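Local structure of SusD superfamily protein (Bacteroides thetaiotaomicron, 3MCX) at residues Y71-V76 / E440-S445; Q178-M183 / R210-M215; G216-A221 / G367-T372. The protein is a SusD-family protein of the outer membrane whose function is not established, but which probably binds glycans at the cell surface for uptake, as SusD does. All coordinates share one frame; numbering follows the deposited sequence.

Interaction 1 (Y71-V76 / E440-S445); sequences YYEYNV and ETLKAS
Glu73 and Thr441 meet through a hydrogen bond in which Thr441 OG1 donates to Glu73 OE2 at 2.7 Å. The hydroxyl comes in from above the carboxylate plane, 57° out of it. The other carboxylate oxygen is held from within its own segment: Asn75 ND2 gives a hydrogen to Glu73 OE1 at 3.0 Å, on the anti side. The apolar half of the contact lies beside this polar half. Leu442 sets its CD2 methyl over one face of the Tyr72 ring, 4.0 Å from the centroid and displaced toward the rim, a CH-pi contact, while its CD1 lies 3.5 Å from Tyr72 OH. Tyr72 CG stands trans to the backbone N (chi1 170°), which carries the ring across to the leucine, and the two side chains cross nearly at right angles. At the far end, a water donates both to Tyr74 O and to Ser445 O.

In the second shell, Thr61 OG1 also bonds Glu73 OE2, and Tyr72 OH is bonded to His438 ND1 and to Leu439 N, just before the segment 440-445. The turn carrying Glu73 and Asn75 is shaped by a Schellman motif at Tyr74, whose positive phi ends helix 69-72. Two loop-rich parts of the SusD fold, distant in sequence, are thus joined around one buried acid. With hydroxyls at OE2 and an amide at OE1, the carboxylate is fixed in its rotation, and these donors would be expected to favour its ionised form.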
loop_
_atom_site.group_PDB
_atom_site.type_symbol
_atom_site.label_atom_id
_atom_site.label_comp_id
_atom_site.label_asym_id
_atom_site.label_seq_id
_atom_site.Cartn_x
_atom_site.Cartn_y
_atom_site.Cartn_z
ATOM N N TYR A 71 -9.678 -8.624 -9.189
ATOM C CA TYR A 71 -9.740 -7.378 -8.432
ATOM C C TYR A 71 -10.240 -6.220 -9.311
ATOM O O TYR A 71 -11.193 -5.497 -8.971
ATOM C CB TYR A 71 -8.389 -7.015 -7.891
ATOM C CG TYR A 71 -7.807 -7.919 -6.826
ATOM C CD1 TYR A 71 -8.569 -8.526 -5.853
ATOM C CD2 TYR A 71 -6.445 -8.066 -6.735
ATOM C CE1 TYR A 71 -7.973 -9.293 -4.835
ATOM C CE2 TYR A 71 -5.834 -8.835 -5.716
ATOM C CZ TYR A 71 -6.594 -9.424 -4.776
ATOM O OH TYR A 71 -5.971 -10.172 -3.820
ATOM N N TYR A 72 -9.566 -6.032 -10.423
ATOM C CA TYR A 72 -9.868 -4.937 -11.360
ATOM C C TYR A 72 -11.313 -4.944 -11.814
ATOM O O TYR A 72 -11.925 -3.877 -11.962
ATOM C CB TYR A 72 -8.914 -5.083 -12.537
ATOM C CG TYR A 72 -9.182 -4.223 -13.755
ATOM C CD1 TYR A 72 -9.017 -2.841 -13.723
ATOM C CD2 TYR A 72 -9.568 -4.798 -14.935
ATOM C CE1 TYR A 72 -9.245 -2.085 -14.861
ATOM C CE2 TYR A 72 -9.769 -4.052 -16.080
ATOM C CZ TYR A 72 -9.609 -2.703 -16.037
ATOM O OH TYR A 72 -9.806 -1.963 -17.189
ATOM N N GLU A 73 -11.863 -6.130 -12.077
ATOM C CA GLU A 73 -13.228 -6.319 -12.560
ATOM C C GLU A 73 -14.274 -6.386 -11.434
ATOM O O GLU A 73 -15.459 -6.531 -11.714
ATOM C CB GLU A 73 -13.304 -7.611 -13.385
ATOM C CG GLU A 73 -12.441 -7.528 -14.641
ATOM C CD GLU A 73 -12.211 -8.861 -15.324
ATOM O OE1 GLU A 73 -12.728 -9.908 -14.889
ATOM O OE2 GLU A 73 -11.465 -8.841 -16.353
ATOM N N TYR A 74 -13.833 -6.334 -10.172
ATOM C CA TYR A 74 -14.778 -6.391 -9.033
ATOM C C TYR A 74 -15.674 -7.605 -9.091
ATOM O O TYR A 74 -16.857 -7.575 -8.753
ATOM C CB TYR A 74 -15.575 -5.076 -8.939
ATOM C CG TYR A 74 -14.772 -3.920 -8.356
ATOM C CD1 TYR A 74 -13.840 -3.223 -9.111
ATOM C CD2 TYR A 74 -15.014 -3.490 -7.068
ATOM C CE1 TYR A 74 -13.118 -2.183 -8.566
ATOM C CE2 TYR A 74 -14.321 -2.452 -6.531
ATOM C CZ TYR A 74 -13.370 -1.778 -7.281
ATOM O OH TYR A 74 -12.655 -0.731 -6.728
ATOM N N ASN A 75 -15.104 -8.739 -9.485
ATOM C CA ASN A 75 -15.866 -9.974 -9.571
ATOM C C ASN A 75 -15.233 -11.166 -8.815
ATOM O O ASN A 75 -15.745 -12.279 -8.880
ATOM C CB ASN A 75 -16.178 -10.339 -11.024
ATOM C CG ASN A 75 -14.950 -10.573 -11.853
ATOM O OD1 ASN A 75 -13.884 -10.830 -11.308
ATOM N ND2 ASN A 75 -15.083 -10.446 -13.169
ATOM N N VAL A 76 -14.170 -10.896 -8.089
ATOM C CA VAL A 76 -13.462 -11.931 -7.337
ATOM C C VAL A 76 -14.394 -12.652 -6.350
ATOM O O VAL A 76 -15.223 -12.028 -5.677
ATOM C CB VAL A 76 -12.217 -11.335 -6.634
ATOM C CG1 VAL A 76 -12.598 -10.276 -5.562
ATOM C CG2 VAL A 76 -11.356 -12.435 -6.045
ATOM N N GLU A 440 -13.044 -4.661 -21.825
ATOM C CA GLU A 440 -14.471 -4.822 -22.054
ATOM C C GLU A 440 -15.149 -5.597 -20.929
ATOM O O GLU A 440 -16.352 -5.503 -20.731
ATOM C CB GLU A 440 -14.760 -5.478 -23.407
ATOM C CG GLU A 440 -14.392 -4.607 -24.624
ATOM C CD GLU A 440 -15.060 -3.241 -24.625
ATOM O OE1 GLU A 440 -16.284 -3.202 -24.382
ATOM O OE2 GLU A 440 -14.350 -2.227 -24.887
ATOM N N THR A 441 -14.395 -6.396 -20.199
ATOM C CA THR A 441 -14.970 -7.112 -19.066
ATOM C C THR A 441 -15.586 -6.197 -18.002
ATOM O O THR A 441 -16.450 -6.649 -17.239
ATOM C CB THR A 441 -13.902 -7.988 -18.370
ATOM O OG1 THR A 441 -12.727 -7.202 -18.125
ATOM C CG2 THR A 441 -13.569 -9.224 -19.223
ATOM N N LEU A 442 -15.174 -4.927 -17.921
ATOM C CA LEU A 442 -15.802 -4.010 -16.942
ATOM C C LEU A 442 -17.287 -3.788 -17.254
ATOM O O LEU A 442 -18.070 -3.495 -16.348
ATOM C CB LEU A 442 -15.120 -2.653 -16.919
ATOM C CG LEU A 442 -13.634 -2.613 -16.577
ATOM C CD1 LEU A 442 -13.148 -1.186 -16.338
ATOM C CD2 LEU A 442 -13.327 -3.497 -15.310
ATOM N N LYS A 443 -17.697 -3.886 -18.511
ATOM C CA LYS A 443 -19.114 -3.780 -18.866
ATOM C C LYS A 443 -19.905 -4.968 -18.318
ATOM O O LYS A 443 -20.851 -4.768 -17.581
ATOM C CB LYS A 443 -19.299 -3.639 -20.385
ATOM C CG LYS A 443 -18.728 -2.322 -20.853
ATOM C CD LYS A 443 -18.814 -2.051 -22.355
ATOM C CE LYS A 443 -18.111 -0.717 -22.693
ATOM N NZ LYS A 443 -16.593 -0.706 -22.626
ATOM N N ALA A 444 -19.466 -6.192 -18.626
ATOM C CA ALA A 444 -20.169 -7.401 -18.157
ATOM C C ALA A 444 -20.144 -7.510 -16.630
ATOM O O ALA A 444 -21.102 -7.982 -16.003
ATOM C CB ALA A 444 -19.521 -8.664 -18.772
ATOM N N SER A 445 -19.074 -7.035 -16.008
ATOM C CA SER A 445 -18.950 -7.126 -14.544
ATOM C C SER A 445 -19.484 -5.892 -13.809
ATOM O O SER A 445 -19.365 -5.782 -12.594
ATOM C CB SER A 445 -17.492 -7.377 -14.142
ATOM O OG SER A 445 -17.015 -8.616 -14.641
HETATM O O HOH W 1 -18.945 -7.607 -10.623
#

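Interaction 2 (Q178-M183 / R210-M215); sequences QVVSDM and RVYLNM
Val180 reaches across to helix 201-214 with both of its methyl groups. From its CB, which points toward that helix, the two methyls diverge. CG1, trans to the backbone N (chi1 170°), runs to the phenol end of Tyr212, 3.3 Å from Tyr212 OH and 3.8 Å from Tyr212 CZ, the two side chains crossing at about a right angle. CG2 turns to Val211 CG1, at 3.9 Å, brushes Tyr212 CE1, and also lies 4.0 Å from the selenium of Met215, a selenomethionine whose chain bends at its third torsion. An alanine at this position removes both methyls and would probably open a gap between Tyr212 and Met215, leaving the phenol end freer to swing.

Val211 is the counterpart on the other side: its CG1 also meets Val179 CG1 at 3.9 Å, and its CG2 lies 4.1 Å from the CE methyl of selenomethionine Met183. No hydrogen bond crosses this apolar seam. The axes of segments 178-183 and 210-214 run nearly antiparallel, at 155°, and approach to 10.8 Å. Around the pair, helix 115-140 packs on Val179 through Leu133 and receives Asp182 in a salt bridge with Arg129, and helix 218-231 covers Tyr212 through Lys220 and Ala221.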
loop_
_atom_site.group_PDB
_atom_site.type_symbol
_atom_site.label_atom_id
_atom_site.label_comp_id
_atom_site.label_asym_id
_atom_site.label_seq_id
_atom_site.Cartn_x
_atom_site.Cartn_y
_atom_site.Cartn_z
ATOM N N GLN A 178 -7.371 -1.257 17.381
ATOM C CA GLN A 178 -6.231 -2.153 17.686
ATOM C C GLN A 178 -4.992 -1.785 16.869
ATOM O O GLN A 178 -3.872 -1.836 17.423
ATOM C CB GLN A 178 -6.625 -3.616 17.463
ATOM C CG GLN A 178 -5.589 -4.617 17.918
ATOM C CD GLN A 178 -5.372 -4.585 19.398
ATOM O OE1 GLN A 178 -6.307 -4.774 20.185
ATOM N NE2 GLN A 178 -4.123 -4.359 19.809
ATOM N N VAL A 179 -5.202 -1.385 15.602
ATOM C CA VAL A 179 -4.099 -0.947 14.774
ATOM C C VAL A 179 -3.388 0.246 15.400
ATOM O O VAL A 179 -2.159 0.269 15.542
ATOM C CB VAL A 179 -4.584 -0.548 13.397
ATOM C CG1 VAL A 179 -3.448 0.138 12.590
ATOM C CG2 VAL A 179 -5.163 -1.787 12.652
ATOM N N VAL A 180 -4.188 1.254 15.749
ATOM C CA VAL A 180 -3.674 2.479 16.362
ATOM C C VAL A 180 -2.970 2.183 17.685
ATOM O O VAL A 180 -1.880 2.701 17.949
ATOM C CB VAL A 180 -4.804 3.524 16.539
ATOM C CG1 VAL A 180 -4.327 4.715 17.396
ATOM C CG2 VAL A 180 -5.282 4.034 15.124
ATOM N N SER A 181 -3.558 1.332 18.502
ATOM C CA SER A 181 -2.940 0.942 19.759
ATOM C C SER A 181 -1.553 0.306 19.541
ATOM O O SER A 181 -0.561 0.664 20.207
ATOM C CB SER A 181 -3.856 -0.048 20.478
ATOM O OG SER A 181 -3.330 -0.464 21.723
ATOM N N ASP A 182 -1.488 -0.667 18.649
ATOM C CA ASP A 182 -0.226 -1.373 18.392
ATOM C C ASP A 182 0.861 -0.423 17.908
ATOM O O ASP A 182 1.976 -0.430 18.407
ATOM C CB ASP A 182 -0.420 -2.492 17.386
ATOM C CG ASP A 182 -1.179 -3.688 17.954
ATOM O OD1 ASP A 182 -1.465 -3.718 19.153
ATOM O OD2 ASP A 182 -1.443 -4.625 17.152
HETATM N N MSE A 183 0.529 0.425 16.956
HETATM C CA MSE A 183 1.554 1.309 16.395
HETATM C C MSE A 183 1.958 2.361 17.407
HETATM O O MSE A 183 3.159 2.678 17.517
HETATM C CB MSE A 183 1.069 1.957 15.123
HETATM C CG MSE A 183 0.735 1.009 13.990
HETATM SE SE MSE A 183 0.430 2.012 12.351
HETATM C CE MSE A 183 0.177 0.492 11.202
ATOM N N ARG A 210 -1.151 7.523 7.649
ATOM C CA ARG A 210 -1.991 6.832 6.699
ATOM C C ARG A 210 -3.214 6.255 7.374
ATOM O O ARG A 210 -4.309 6.361 6.858
ATOM C CB ARG A 210 -1.166 5.735 6.021
ATOM C CG ARG A 210 -1.950 4.894 5.004
ATOM C CD ARG A 210 -1.172 3.697 4.524
ATOM N NE ARG A 210 -0.010 4.043 3.721
ATOM C CZ ARG A 210 0.911 3.168 3.315
ATOM N NH1 ARG A 210 0.845 1.904 3.680
ATOM N NH2 ARG A 210 1.895 3.561 2.532
ATOM N N VAL A 211 -3.004 5.569 8.504
ATOM C CA VAL A 211 -4.123 4.973 9.223
ATOM C C VAL A 211 -5.162 6.020 9.660
ATOM O O VAL A 211 -6.371 5.892 9.387
ATOM C CB VAL A 211 -3.616 4.108 10.424
ATOM C CG1 VAL A 211 -4.760 3.631 11.296
ATOM C CG2 VAL A 211 -2.764 2.960 9.910
ATOM N N TYR A 212 -4.696 7.045 10.366
ATOM C CA TYR A 212 -5.595 8.099 10.852
ATOM C C TYR A 212 -6.327 8.793 9.698
ATOM O O TYR A 212 -7.513 9.111 9.792
ATOM C CB TYR A 212 -4.793 9.109 11.646
ATOM C CG TYR A 212 -4.418 8.725 13.065
ATOM C CD1 TYR A 212 -5.358 8.214 13.960
ATOM C CD2 TYR A 212 -3.104 8.919 13.528
ATOM C CE1 TYR A 212 -5.004 7.912 15.285
ATOM C CE2 TYR A 212 -2.757 8.632 14.845
ATOM C CZ TYR A 212 -3.693 8.119 15.713
ATOM O OH TYR A 212 -3.335 7.843 17.026
ATOM N N LEU A 213 -5.631 9.052 8.600
ATOM C CA LEU A 213 -6.248 9.734 7.453
ATOM C C LEU A 213 -7.453 8.912 6.957
ATOM O O LEU A 213 -8.515 9.461 6.677
ATOM C CB LEU A 213 -5.216 9.955 6.317
ATOM C CG LEU A 213 -5.686 10.765 5.104
ATOM C CD1 LEU A 213 -6.186 12.189 5.426
ATOM C CD2 LEU A 213 -4.555 10.782 4.064
ATOM N N ASN A 214 -7.292 7.599 6.869
ATOM C CA ASN A 214 -8.362 6.698 6.369
ATOM C C ASN A 214 -9.448 6.467 7.420
ATOM O O ASN A 214 -10.509 5.938 7.110
ATOM C CB ASN A 214 -7.751 5.398 5.835
ATOM C CG ASN A 214 -7.165 5.587 4.474
ATOM O OD1 ASN A 214 -7.922 5.786 3.504
ATOM N ND2 ASN A 214 -5.824 5.608 4.386
HETATM N N MSE A 215 -9.216 6.925 8.647
HETATM C CA MSE A 215 -10.280 6.982 9.660
HETATM C C MSE A 215 -10.979 8.329 9.659
HETATM O O MSE A 215 -11.934 8.527 10.445
HETATM C CB MSE A 215 -9.724 6.838 11.062
HETATM C CG MSE A 215 -9.177 5.550 11.403
HETATM SE SE MSE A 215 -8.404 5.605 13.193
HETATM C CE MSE A 215 -9.604 5.548 14.123
#

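Interaction 3 (G216-A221 / G367-T372); sequences GEYQKA and GLKKGT
Tyr218, in the first turn of helix 218-231, lays its ring against Lys369 near the C-terminal end of helix 356-370, a meeting of helix ends within the helical SusD fold. The principal apolar interaction is CH-pi: Lys369 CB sits 3.5 Å from the ring centroid and only 2° off the normal. Bent at its second and third torsions, the lysine chain then runs along the ring toward the hydroxyl and brings CE to 3.5 Å from Tyr218 OH. The opposite face of the ring receives the carbonyl oxygen of Gly216, so the ring is sandwiched between a methylene and a carbonyl. Beside it, Tyr218 CB touches Lys370 CB at 3.8 Å, where the chains come closest, with 5.7 Å between Tyr218 CA and Lys370 CA.

Polar interactions gather at the surface around Lys370. Its ammonium forms a salt bridge with Asp373, its strongest polar partner, and makes a cation-pi contact with Tyr222. Gln219 in turn gives its NE2 to Asp223, one turn further along the helix. Within its own segment, Lys370 NZ donates to Thr372 OG1 at 2.8 Å. Across the contact, Lys370 NZ donates to Gln219 OE1 at 2.8 Å, meeting the oxygen at a C=O...N angle of 128° and tilted 21° from the carbonyl plane.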
loop_
_atom_site.group_PDB
_atom_site.type_symbol
_atom_site.label_atom_id
_atom_site.label_comp_id
_atom_site.label_asym_id
_atom_site.label_seq_id
_atom_site.Cartn_x
_atom_site.Cartn_y
_atom_site.Cartn_z
ATOM N N GLY A 216 -10.507 9.287 8.858
ATOM C CA GLY A 216 -11.031 10.647 8.903
ATOM C C GLY A 216 -10.656 11.376 10.193
ATOM O O GLY A 216 -11.308 12.336 10.590
ATOM N N GLU A 217 -9.627 10.872 10.874
ATOM C CA GLU A 217 -9.059 11.493 12.094
ATOM C C GLU A 217 -7.991 12.493 11.654
ATOM O O GLU A 217 -6.761 12.256 11.773
ATOM C CB GLU A 217 -8.460 10.450 13.036
ATOM C CG GLU A 217 -9.527 9.606 13.734
ATOM C CD GLU A 217 -10.208 10.296 14.881
ATOM O OE1 GLU A 217 -9.814 11.429 15.297
ATOM O OE2 GLU A 217 -11.170 9.681 15.392
ATOM N N TYR A 218 -8.468 13.609 11.114
ATOM C CA TYR A 218 -7.570 14.520 10.388
ATOM C C TYR A 218 -6.531 15.180 11.275
ATOM O O TYR A 218 -5.367 15.263 10.872
ATOM C CB TYR A 218 -8.355 15.560 9.576
ATOM C CG TYR A 218 -9.345 14.921 8.623
ATOM C CD1 TYR A 218 -8.908 14.098 7.605
ATOM C CD2 TYR A 218 -10.706 15.152 8.758
ATOM C CE1 TYR A 218 -9.843 13.487 6.726
ATOM C CE2 TYR A 218 -11.626 14.563 7.912
ATOM C CZ TYR A 218 -11.198 13.751 6.926
ATOM O OH TYR A 218 -12.124 13.154 6.073
ATOM N N GLN A 219 -6.915 15.676 12.457
ATOM C CA GLN A 219 -5.914 16.268 13.353
ATOM C C GLN A 219 -4.836 15.225 13.742
ATOM O O GLN A 219 -3.647 15.553 13.759
ATOM C CB GLN A 219 -6.558 16.843 14.599
ATOM C CG GLN A 219 -5.584 17.588 15.485
ATOM C CD GLN A 219 -4.963 18.795 14.801
ATOM O OE1 GLN A 219 -5.669 19.651 14.262
ATOM N NE2 GLN A 219 -3.633 18.874 14.826
ATOM N N LYS A 220 -5.235 14.003 14.113
ATOM C CA LYS A 220 -4.248 12.969 14.473
ATOM C C LYS A 220 -3.347 12.622 13.295
ATOM O O LYS A 220 -2.145 12.389 13.464
ATOM C CB LYS A 220 -4.929 11.707 15.005
ATOM C CG LYS A 220 -5.701 11.951 16.287
ATOM C CD LYS A 220 -6.583 10.792 16.628
ATOM C CE LYS A 220 -7.148 10.963 17.998
ATOM N NZ LYS A 220 -6.057 11.063 19.017
ATOM N N ALA A 221 -3.930 12.543 12.092
ATOM C CA ALA A 221 -3.140 12.299 10.891
ATOM C C ALA A 221 -2.126 13.419 10.695
ATOM O O ALA A 221 -0.948 13.162 10.342
ATOM C CB ALA A 221 -4.047 12.151 9.650
ATOM N N GLY A 367 -4.771 18.581 6.596
ATOM C CA GLY A 367 -4.891 19.989 6.923
ATOM C C GLY A 367 -6.110 20.636 6.270
ATOM O O GLY A 367 -6.901 21.328 6.905
ATOM N N LEU A 368 -6.256 20.407 4.968
ATOM C CA LEU A 368 -7.380 20.958 4.238
ATOM C C LEU A 368 -8.703 20.449 4.817
ATOM O O LEU A 368 -9.597 21.225 5.044
ATOM C CB LEU A 368 -7.292 20.635 2.754
ATOM C CG LEU A 368 -8.362 21.304 1.888
ATOM C CD1 LEU A 368 -8.258 22.812 1.929
ATOM C CD2 LEU A 368 -8.230 20.818 0.469
ATOM N N LYS A 369 -8.776 19.151 5.097
ATOM C CA LYS A 369 -10.003 18.546 5.628
ATOM C C LYS A 369 -10.353 19.056 7.022
ATOM O O LYS A 369 -11.536 19.288 7.328
ATOM C CB LYS A 369 -9.910 17.025 5.615
ATOM C CG LYS A 369 -9.986 16.381 4.222
ATOM C CD LYS A 369 -11.311 16.624 3.495
ATOM C CE LYS A 369 -12.517 16.035 4.198
ATOM N NZ LYS A 369 -13.806 16.434 3.523
ATOM N N LYS A 370 -9.349 19.294 7.866
ATOM C CA LYS A 370 -9.637 19.733 9.251
ATOM C C LYS A 370 -9.917 21.231 9.347
ATOM O O LYS A 370 -10.503 21.709 10.315
ATOM C CB LYS A 370 -8.521 19.315 10.210
ATOM C CG LYS A 370 -7.252 20.177 10.167
ATOM C CD LYS A 370 -6.054 19.442 10.794
ATOM C CE LYS A 370 -4.849 20.362 11.010
ATOM N NZ LYS A 370 -4.986 21.326 12.129
ATOM N N GLY A 371 -9.498 21.989 8.330
ATOM C CA GLY A 371 -9.849 23.403 8.226
ATOM C C GLY A 371 -9.008 24.377 9.029
ATOM O O GLY A 371 -9.360 25.548 9.147
ATOM N N THR A 372 -7.913 23.883 9.600
ATOM C CA THR A 372 -6.930 24.704 10.286
ATOM C C THR A 372 -5.543 24.266 9.857
ATOM O O THR A 372 -5.381 23.207 9.296
ATOM C CB THR A 372 -7.046 24.631 11.823
ATOM O OG1 THR A 372 -6.931 23.289 12.277
ATOM C CG2 THR A 372 -8.391 25.240 12.303
#

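Interactions 2 and 3 are neighbours, their centres about 14 Å apart, whereas interaction 1 lies about 31 and 34 Å from them, centre to centre. Along the chain, interaction 2 closes before interaction 3 opens, and both fall between the two segments of interaction 1. Helices 201-214 and 218-231 follow one another and link the neighbours directly, with a probable hydrogen bond from Glu217 N to Tyr212 O. Helix-on-helix packing, antiparallel where 172-186 meets 201-214 and continuing through 218-231 to 356-370, is consistent with the TPR-like helical scaffold of SusD proteins. Interaction 1 instead ties an early turn to a late one, well away from the other two contacts.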